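Local coordinates for protein serine acetyltransferase (PDB 3Q1X) that probably transfers an acetyl group to the hydroxyl of L-serine, a step in cysteine biosynthesis, at residues Lys40-Phe45 against Ala132-Arg137. Numbering follows the deposited sequence.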
loop_
_atom_site.group_PDB
_atom_site.type_symbol
_atom_site.label_atom_id
_atom_site.label_comp_id
_atom_site.label_asym_id
_atom_site.label_seq_id
_atom_site.Cartn_x
_atom_site.Cartn_y
_atom_site.Cartn_z
ATOM N N LYS A 40 -3.562 19.895 -0.661
ATOM C CA LYS A 40 -3.619 21.214 -1.285
ATOM C C LYS A 40 -4.193 21.176 -2.697
ATOM O O LYS A 40 -5.069 21.967 -3.022
ATOM C CB LYS A 40 -2.247 21.900 -1.247
ATOM C CG LYS A 40 -1.818 22.375 0.150
ATOM C CD LYS A 40 -3.005 22.943 0.918
ATOM C CE LYS A 40 -2.620 23.487 2.281
ATOM N NZ LYS A 40 -3.826 23.535 3.154
ATOM N N LEU A 41 -3.721 20.243 -3.523
ATOM C CA LEU A 41 -4.155 20.176 -4.914
ATOM C C LEU A 41 -5.626 19.775 -5.039
ATOM O O LEU A 41 -6.319 20.231 -5.956
ATOM C CB LEU A 41 -3.262 19.247 -5.736
ATOM C CG LEU A 41 -1.843 19.713 -6.078
ATOM C CD1 LEU A 41 -0.981 18.540 -6.512
ATOM C CD2 LEU A 41 -1.865 20.787 -7.160
ATOM N N ARG A 42 -6.091 18.937 -4.111
ATOM C CA ARG A 42 -7.516 18.577 -4.031
ATOM C C ARG A 42 -8.395 19.833 -3.868
ATOM O O ARG A 42 -9.396 19.988 -4.568
ATOM C CB ARG A 42 -7.779 17.524 -2.928
ATOM C CG ARG A 42 -7.113 16.151 -3.209
ATOM C CD ARG A 42 -7.834 14.879 -2.720
ATOM N NE ARG A 42 -7.902 14.734 -1.270
ATOM C CZ ARG A 42 -8.076 13.594 -0.586
ATOM N NH1 ARG A 42 -8.147 12.393 -1.170
ATOM N NH2 ARG A 42 -8.152 13.657 0.727
ATOM N N LYS A 43 -7.989 20.733 -2.971
ATOM C CA LYS A 43 -8.729 21.968 -2.689
ATOM C C LYS A 43 -8.691 22.932 -3.868
ATOM O O LYS A 43 -9.703 23.557 -4.208
ATOM C CB LYS A 43 -8.191 22.656 -1.428
ATOM C CG LYS A 43 -8.583 21.945 -0.140
ATOM C CD LYS A 43 -8.150 22.702 1.104
ATOM C CE LYS A 43 -8.861 22.142 2.328
ATOM N NZ LYS A 43 -8.153 22.455 3.594
ATOM N N ILE A 44 -7.518 23.034 -4.488
ATOM C CA ILE A 44 -7.277 23.943 -5.610
ATOM C C ILE A 44 -8.078 23.558 -6.857
ATOM O O ILE A 44 -8.728 24.407 -7.475
ATOM C CB ILE A 44 -5.764 23.993 -5.947
ATOM C CG1 ILE A 44 -4.964 24.538 -4.748
ATOM C CG2 ILE A 44 -5.508 24.808 -7.216
ATOM C CD1 ILE A 44 -3.457 24.300 -4.825
ATOM N N PHE A 45 -8.023 22.279 -7.222
ATOM C CA PHE A 45 -8.685 21.791 -8.432
ATOM C C PHE A 45 -10.167 21.480 -8.269
ATOM O O PHE A 45 -10.935 21.685 -9.204
ATOM C CB PHE A 45 -7.969 20.558 -8.993
ATOM C CG PHE A 45 -6.630 20.852 -9.615
ATOM C CD1 PHE A 45 -6.459 21.924 -10.492
ATOM C CD2 PHE A 45 -5.542 20.027 -9.348
ATOM C CE1 PHE A 45 -5.209 22.183 -11.070
ATOM C CE2 PHE A 45 -4.297 20.265 -9.930
ATOM C CZ PHE A 45 -4.129 21.346 -10.792
ATOM N N ALA A 132 -3.592 9.724 -7.344
ATOM C CA ALA A 132 -2.244 9.551 -7.864
ATOM C C ALA A 132 -1.997 10.471 -9.062
ATOM O O ALA A 132 -0.980 11.151 -9.128
ATOM C CB ALA A 132 -2.039 8.109 -8.273
ATOM N N VAL A 133 -2.940 10.486 -10.001
ATOM C CA VAL A 133 -2.777 11.276 -11.221
ATOM C C VAL A 133 -2.745 12.781 -10.957
ATOM O O VAL A 133 -1.999 13.486 -11.627
ATOM C CB VAL A 133 -3.794 10.889 -12.350
ATOM C CG1 VAL A 133 -3.580 9.448 -12.790
ATOM C CG2 VAL A 133 -5.211 11.127 -11.940
ATOM N N ILE A 134 -3.526 13.248 -9.973
ATOM C CA ILE A 134 -3.495 14.644 -9.520
ATOM C C ILE A 134 -2.082 15.075 -9.148
ATOM O O ILE A 134 -1.599 16.116 -9.587
ATOM C CB ILE A 134 -4.405 14.876 -8.288
ATOM C CG1 ILE A 134 -5.887 14.790 -8.650
ATOM C CG2 ILE A 134 -4.120 16.219 -7.645
ATOM C CD1 ILE A 134 -6.823 14.890 -7.433
ATOM N N VAL A 135 -1.437 14.265 -8.317
ATOM C CA VAL A 135 -0.101 14.574 -7.850
ATOM C C VAL A 135 0.900 14.334 -8.983
ATOM O O VAL A 135 1.770 15.165 -9.217
ATOM C CB VAL A 135 0.236 13.802 -6.563
ATOM C CG1 VAL A 135 1.642 14.101 -6.113
ATOM C CG2 VAL A 135 -0.779 14.136 -5.449
ATOM N N TYR A 136 0.747 13.233 -9.723
ATOM C CA TYR A 136 1.630 12.967 -10.861
ATOM C C TYR A 136 1.724 14.138 -11.855
ATOM O O TYR A 136 2.813 14.466 -12.343
ATOM C CB TYR A 136 1.235 11.699 -11.636
ATOM C CG TYR A 136 1.732 11.773 -13.068
ATOM C CD1 TYR A 136 3.073 11.519 -13.380
ATOM C CD2 TYR A 136 0.882 12.190 -14.099
ATOM C CE1 TYR A 136 3.543 11.650 -14.699
ATOM C CE2 TYR A 136 1.344 12.328 -15.410
ATOM C CZ TYR A 136 2.669 12.057 -15.699
ATOM O OH TYR A 136 3.119 12.199 -16.996
ATOM N N ARG A 137 0.589 14.759 -12.160
ATOM C CA ARG A 137 0.590 15.773 -13.206
ATOM C C ARG A 137 1.405 16.994 -12.787
ATOM O O ARG A 137 2.036 17.659 -13.626
ATOM C CB ARG A 137 -0.837 16.112 -13.648
ATOM C CG ARG A 137 -1.484 14.927 -14.384
ATOM C CD ARG A 137 -2.543 15.347 -15.396
ATOM N NE ARG A 137 -3.228 14.186 -15.972
ATOM C CZ ARG A 137 -2.743 13.448 -16.969
ATOM N NH1 ARG A 137 -1.568 13.753 -17.526
ATOM N NH2 ARG A 137 -3.439 12.416 -17.419
#
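Leu41 and Ile134 meet where two helices of the all-helical N-terminal part of this hexapeptide-repeat acetyltransferase cross almost at right angles. The axes of segments 40-45 and 132-137 are 92° apart and come within 10.3 Å. The left-handed beta-helix follows later in the chain.

The contact is apolar, and no hydrogen bond joins the two segments. Ile134 sits at its centre and touches Leu41, Arg42 and Phe45. Its CG2 methyl is anti to the backbone N and lies 3.7 Å from Leu41 CB. The two side chains run past each other in opposite directions. Leu41 CG is anti to the carbonyl carbon (chi1 -72°), and from there Leu41 CD1 reaches the backbone of the other helix, 4.0 Å from Ile134 O and 4.3 Å from Val135 CA. Leu68 of helix 59-79 also packs on Leu41.

The single aromatic contact is made by the Phe45 ring. Ile134 CG2 lies at the ring edge, near its plane, 4.4 Å from Phe45 CD2. Lys100 and Leu103 of helix 82-113 also touch this side chain.

Arg42 contributes its aliphatic part, while its guanidinium group turns to the residue just before segment 132-137: NH1 hydrogen-bonds to Gln131 OE1. This polar link ties the same two helices together beside the apolar contact. The other branch of Ile134 ends in CD1, 4.4 Å from Arg42 CG.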